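Local coordinates for protein phiAB6 tailspike (PDB 5JS4) that probably binds and fragments the exopolysaccharide of Acinetobacter baumannii as a trimeric beta-helical phage tailspike, at residues A[455-461]-A[485-491]; A[381-387]-A[409-415]. All coordinates share one frame; numbering follows the deposited sequence.

Interaction 1 of 2, residues A[455-461]-A[485-491]; sequences TVAHCGF and SCYGNSF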
# COMPACT_ATOMS: atom_id res chain seq x y z
N THR A 455 -15.88 16.36 0.09
CA THR A 455 -15.72 15.32 1.09
C THR A 455 -14.81 14.24 0.54
O THR A 455 -14.97 13.83 -0.62
CB THR A 455 -17.07 14.67 1.45
OG1 THR A 455 -17.95 15.66 2.00
CG2 THR A 455 -16.91 13.52 2.45
N VAL A 456 -13.87 13.80 1.36
CA VAL A 456 -13.00 12.68 1.04
C VAL A 456 -13.06 11.72 2.22
O VAL A 456 -12.52 12.00 3.29
CB VAL A 456 -11.56 13.14 0.76
CG1 VAL A 456 -10.63 11.95 0.54
CG2 VAL A 456 -11.52 14.06 -0.45
N ALA A 457 -13.73 10.59 2.01
CA ALA A 457 -14.02 9.64 3.07
C ALA A 457 -13.51 8.25 2.71
O ALA A 457 -13.80 7.74 1.63
CB ALA A 457 -15.52 9.58 3.33
N HIS A 458 -12.74 7.64 3.61
CA HIS A 458 -12.29 6.26 3.44
C HIS A 458 -11.61 6.02 2.09
O HIS A 458 -11.85 4.99 1.44
CB HIS A 458 -13.45 5.29 3.65
CG HIS A 458 -14.10 5.43 4.99
ND1 HIS A 458 -13.47 5.06 6.16
CD2 HIS A 458 -15.31 5.91 5.34
CE1 HIS A 458 -14.28 5.31 7.18
NE2 HIS A 458 -15.40 5.82 6.71
N CYS A 459 -10.77 6.96 1.68
CA CYS A 459 -10.02 6.84 0.44
C CYS A 459 -8.59 6.44 0.75
O CYS A 459 -8.10 6.67 1.86
CB CYS A 459 -10.03 8.16 -0.33
SG CYS A 459 -11.64 8.57 -1.05
N GLY A 460 -7.93 5.85 -0.24
CA GLY A 460 -6.53 5.50 -0.16
C GLY A 460 -5.71 6.45 -1.01
O GLY A 460 -6.07 6.74 -2.16
N PHE A 461 -4.61 6.93 -0.45
CA PHE A 461 -3.66 7.77 -1.15
C PHE A 461 -2.27 7.17 -1.01
O PHE A 461 -1.78 6.96 0.10
CB PHE A 461 -3.69 9.19 -0.59
CG PHE A 461 -5.00 9.88 -0.80
CD1 PHE A 461 -5.25 10.57 -1.98
CD2 PHE A 461 -5.99 9.82 0.17
CE1 PHE A 461 -6.47 11.20 -2.18
CE2 PHE A 461 -7.21 10.45 -0.03
CZ PHE A 461 -7.45 11.13 -1.20
N SER A 485 -14.93 16.97 6.83
CA SER A 485 -15.35 16.14 5.70
C SER A 485 -14.20 15.37 5.07
O SER A 485 -14.38 14.74 4.03
CB SER A 485 -16.04 17.00 4.64
OG SER A 485 -17.18 17.64 5.18
N CYS A 486 -13.03 15.43 5.69
CA CYS A 486 -11.91 14.57 5.32
C CYS A 486 -11.67 13.62 6.49
O CYS A 486 -11.17 14.03 7.54
CB CYS A 486 -10.66 15.39 5.02
SG CYS A 486 -9.26 14.38 4.48
N TYR A 487 -12.04 12.36 6.30
CA TYR A 487 -11.99 11.39 7.39
C TYR A 487 -11.90 9.96 6.87
O TYR A 487 -12.29 9.67 5.74
CB TYR A 487 -13.23 11.53 8.29
CG TYR A 487 -14.54 11.23 7.59
CD1 TYR A 487 -15.06 9.94 7.57
CD2 TYR A 487 -15.27 12.24 6.96
CE1 TYR A 487 -16.26 9.66 6.93
CE2 TYR A 487 -16.47 11.97 6.32
CZ TYR A 487 -16.96 10.68 6.31
OH TYR A 487 -18.15 10.40 5.68
N GLY A 488 -11.37 9.08 7.72
CA GLY A 488 -11.33 7.65 7.42
C GLY A 488 -10.30 7.23 6.39
O GLY A 488 -10.33 6.10 5.91
N ASN A 489 -9.37 8.13 6.07
CA ASN A 489 -8.48 7.92 4.93
C ASN A 489 -7.18 7.21 5.28
O ASN A 489 -6.80 7.11 6.45
CB ASN A 489 -8.16 9.27 4.29
CG ASN A 489 -9.41 9.95 3.75
OD1 ASN A 489 -10.08 9.42 2.87
ND2 ASN A 489 -9.73 11.11 4.30
N SER A 490 -6.53 6.70 4.24
CA SER A 490 -5.22 6.08 4.34
C SER A 490 -4.25 6.91 3.51
O SER A 490 -4.32 6.90 2.28
CB SER A 490 -5.26 4.65 3.81
OG SER A 490 -6.19 3.86 4.52
N PHE A 491 -3.37 7.64 4.19
CA PHE A 491 -2.32 8.41 3.53
C PHE A 491 -1.03 7.62 3.67
O PHE A 491 -0.17 7.92 4.51
CB PHE A 491 -2.19 9.79 4.18
CG PHE A 491 -3.49 10.55 4.26
CD1 PHE A 491 -4.14 10.97 3.11
CD2 PHE A 491 -4.06 10.84 5.50
CE1 PHE A 491 -5.34 11.67 3.19
CE2 PHE A 491 -5.24 11.55 5.58
CZ PHE A 491 -5.89 11.96 4.43

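Interaction 2 of 2, residues A[381-387]-A[409-415]; sequences ALVGFNF and VSTTGTF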
# COMPACT_ATOMS: atom_id res chain seq x y z
N ALA A 381 -21.93 9.90 -10.92
CA ALA A 381 -20.91 9.68 -9.88
C ALA A 381 -20.10 8.42 -10.16
O ALA A 381 -20.57 7.49 -10.81
CB ALA A 381 -21.57 9.59 -8.51
N LEU A 382 -18.87 8.40 -9.65
CA LEU A 382 -18.01 7.23 -9.81
C LEU A 382 -18.60 6.02 -9.10
O LEU A 382 -19.16 6.12 -8.01
CB LEU A 382 -16.62 7.47 -9.21
CG LEU A 382 -15.81 8.69 -9.63
CD1 LEU A 382 -14.46 8.66 -8.92
CD2 LEU A 382 -15.62 8.73 -11.13
N VAL A 383 -18.47 4.87 -9.75
CA VAL A 383 -18.63 3.57 -9.09
C VAL A 383 -18.09 2.51 -10.05
O VAL A 383 -18.54 2.41 -11.19
CB VAL A 383 -20.09 3.30 -8.62
CG1 VAL A 383 -21.11 3.83 -9.61
CG2 VAL A 383 -20.30 1.81 -8.33
N GLY A 384 -17.10 1.75 -9.60
CA GLY A 384 -16.41 0.80 -10.48
C GLY A 384 -15.74 1.51 -11.65
O GLY A 384 -15.86 1.07 -12.80
N PHE A 385 -15.05 2.60 -11.34
CA PHE A 385 -14.45 3.50 -12.32
C PHE A 385 -12.94 3.40 -12.21
O PHE A 385 -12.36 3.82 -11.21
CB PHE A 385 -14.93 4.93 -12.04
CG PHE A 385 -14.53 5.93 -13.09
CD1 PHE A 385 -13.29 6.57 -13.04
CD2 PHE A 385 -15.42 6.29 -14.10
CE1 PHE A 385 -12.94 7.51 -13.99
CE2 PHE A 385 -15.07 7.23 -15.05
CZ PHE A 385 -13.83 7.85 -15.00
N ASN A 386 -12.29 2.86 -13.24
CA ASN A 386 -10.86 2.59 -13.20
C ASN A 386 -10.12 3.41 -14.23
O ASN A 386 -10.44 3.38 -15.42
CB ASN A 386 -10.61 1.10 -13.40
CG ASN A 386 -11.33 0.26 -12.36
OD1 ASN A 386 -12.13 -0.63 -12.70
ND2 ASN A 386 -11.08 0.54 -11.09
N PHE A 387 -9.12 4.15 -13.76
CA PHE A 387 -8.41 5.15 -14.55
C PHE A 387 -6.91 4.97 -14.30
O PHE A 387 -6.46 5.08 -13.16
CB PHE A 387 -8.86 6.55 -14.09
CG PHE A 387 -8.45 7.67 -15.00
CD1 PHE A 387 -7.15 8.15 -15.00
CD2 PHE A 387 -9.38 8.26 -15.84
CE1 PHE A 387 -6.79 9.19 -15.84
CE2 PHE A 387 -9.02 9.30 -16.68
CZ PHE A 387 -7.72 9.77 -16.68
N VAL A 409 -22.98 10.59 -4.71
CA VAL A 409 -21.77 10.22 -3.97
C VAL A 409 -20.93 9.24 -4.79
O VAL A 409 -21.37 8.14 -5.09
CB VAL A 409 -22.03 9.67 -2.55
CG1 VAL A 409 -20.72 9.41 -1.82
CG2 VAL A 409 -22.89 10.63 -1.74
N SER A 410 -19.72 9.68 -5.14
CA SER A 410 -18.78 8.86 -5.89
C SER A 410 -18.14 7.82 -4.98
O SER A 410 -17.79 8.12 -3.83
CB SER A 410 -17.69 9.74 -6.51
OG SER A 410 -18.20 10.49 -7.59
N THR A 411 -18.00 6.60 -5.49
CA THR A 411 -17.32 5.53 -4.77
C THR A 411 -16.42 4.73 -5.70
O THR A 411 -16.51 4.84 -6.92
CB THR A 411 -18.29 4.53 -4.13
OG1 THR A 411 -18.84 3.67 -5.14
CG2 THR A 411 -19.42 5.24 -3.38
N THR A 412 -15.57 3.92 -5.08
CA THR A 412 -14.86 2.83 -5.74
C THR A 412 -14.28 3.20 -7.11
O THR A 412 -14.46 2.49 -8.10
CB THR A 412 -15.74 1.56 -5.82
OG1 THR A 412 -16.98 1.85 -6.50
CG2 THR A 412 -16.04 1.05 -4.42
N GLY A 413 -13.59 4.34 -7.13
CA GLY A 413 -12.85 4.79 -8.30
C GLY A 413 -11.36 4.66 -8.04
O GLY A 413 -10.90 4.94 -6.94
N THR A 414 -10.61 4.21 -9.05
CA THR A 414 -9.16 4.09 -8.92
C THR A 414 -8.47 5.01 -9.92
O THR A 414 -8.89 5.12 -11.08
CB THR A 414 -8.68 2.63 -9.11
OG1 THR A 414 -8.95 2.19 -10.45
CG2 THR A 414 -9.38 1.70 -8.12
N PHE A 415 -7.42 5.67 -9.45
CA PHE A 415 -6.69 6.66 -10.21
C PHE A 415 -5.20 6.42 -10.01
O PHE A 415 -4.65 6.80 -8.98
CB PHE A 415 -7.10 8.06 -9.77
CG PHE A 415 -8.55 8.36 -10.03
CD1 PHE A 415 -8.96 8.81 -11.28
CD2 PHE A 415 -9.51 8.14 -9.05
CE1 PHE A 415 -10.30 9.06 -11.54
CE2 PHE A 415 -10.84 8.39 -9.31
CZ PHE A 415 -11.24 8.85 -10.55
O HOH W 1 -21.71 6.16 -6.99
O HOH W 2 -12.79 0.30 -8.92
O HOH W 3 -6.75 2.43 -11.95

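Interaction 1 of 2, residues A[455-461]-A[485-491]
Asn489 reaches from one coil to the corner of the preceding one, and its amide is held at both ends by residues of 455-461. Asn489 CB lies 3.6 Å from Cys459 O. CG lies beside the backbone N (chi1 -61°), which turns the amide toward the corner 456-459. Asn489 OD1 accepts Cys459 N at 2.8 Å, in the plane of the side-chain carbonyl and on a lone pair. Asn489 ND2 donates to Val456 O at 3.1 Å; that oxygen lies close to the amide plane, whereas ND2 stands above the Val456 carbonyl plane, and Tyr487 N is a second donor to it. Parallel bridges Val456-Cys486 and Ala457-Tyr487 before the turn, and Gly460-Ser490 and Phe461-Phe491 after it, mark two successive rungs of a right-handed parallel beta-helix rounding one corner. Beyond the turn the side chains of Phe461 and Phe491 lie side by side; their rings are near parallel (24°) but slid apart, with Phe461 CD2 3.6 Å from Phe491 CE1. Before it, on the sheet face opposite Val456 and Cys486, Ala457 CB sits over one face of the Tyr487 ring, 3.5 Å from Tyr487 CZ. The edge of that ring meets the face of His458 in an offset edge-to-face pair (87°), while His458 also stacks on Tyr494 of the second subunit.

Interaction 2 of 2, residues A[381-387]-A[409-415]
Ala381 places its CB 3.6 Å from Ser410 OG, and the same hydroxyl oxygen accepts the backbone N-H of Leu382. Leu382 O receives Thr411 N at 2.8 Å with a nearly straight N-H...O angle of 176°, although the donor stands above the carbonyl plane; a water joins this oxygen to Val409 O. The two methyls of Leu382 divide between rings: CD1 comes in the plane of Phe415 at its edge, 3.6 Å from Phe415 CZ, and CD2 lies over a face of Phe385. The chain turns at Val383 and Gly384, where Gly384 N donates to Thr412 OG1 at 3.1 Å. Beyond it, strands 385-387 and 413-415 run parallel, their axes 3° apart. Phe385 meets Phe415 obliquely. Asn386 points to the other side of the sheet, where its ND2 donates to Thr414 OG1 at 2.8 Å, the oxygen near the amide plane. Phe387 CB lies 3.6 Å from Phe415 CD1, and its ring, swung opposite the backbone N by a chi1 of -167°, leads away; the three phenylalanines form an aromatic cluster inside the beta-helix. Strand 362-370 continues the sheet beyond 385-387, Ile400 of strand 398-402 and Met428 of strand 426-430 pack on Phe415, and Asn417 of the second subunit packs on Thr414.

From the N terminus, interaction 2 comes first: the chain leaves 381-387, passes through strand 398-402 and returns at 409-415 after 21 intervening residues. Interaction 1 then opens at 455 and closes at 485-491 after 23 residues that include strand 478-480. The two loops are in series, neither nested nor crossed, and each is one circuit of the beta-helix. The centres of interaction 1 and interaction 2 are about 14 Å apart; their nearest atoms are about 7 Å apart, so the two do not meet directly. The coil between them supplies strands 433-435 and 438-447, which pair in parallel with 455-457 and 460-469; Phe439 meets both Phe415 and Phe461, so aromatic packing runs on from one contact to the other. Both contacts also touch the second subunit of the trimer.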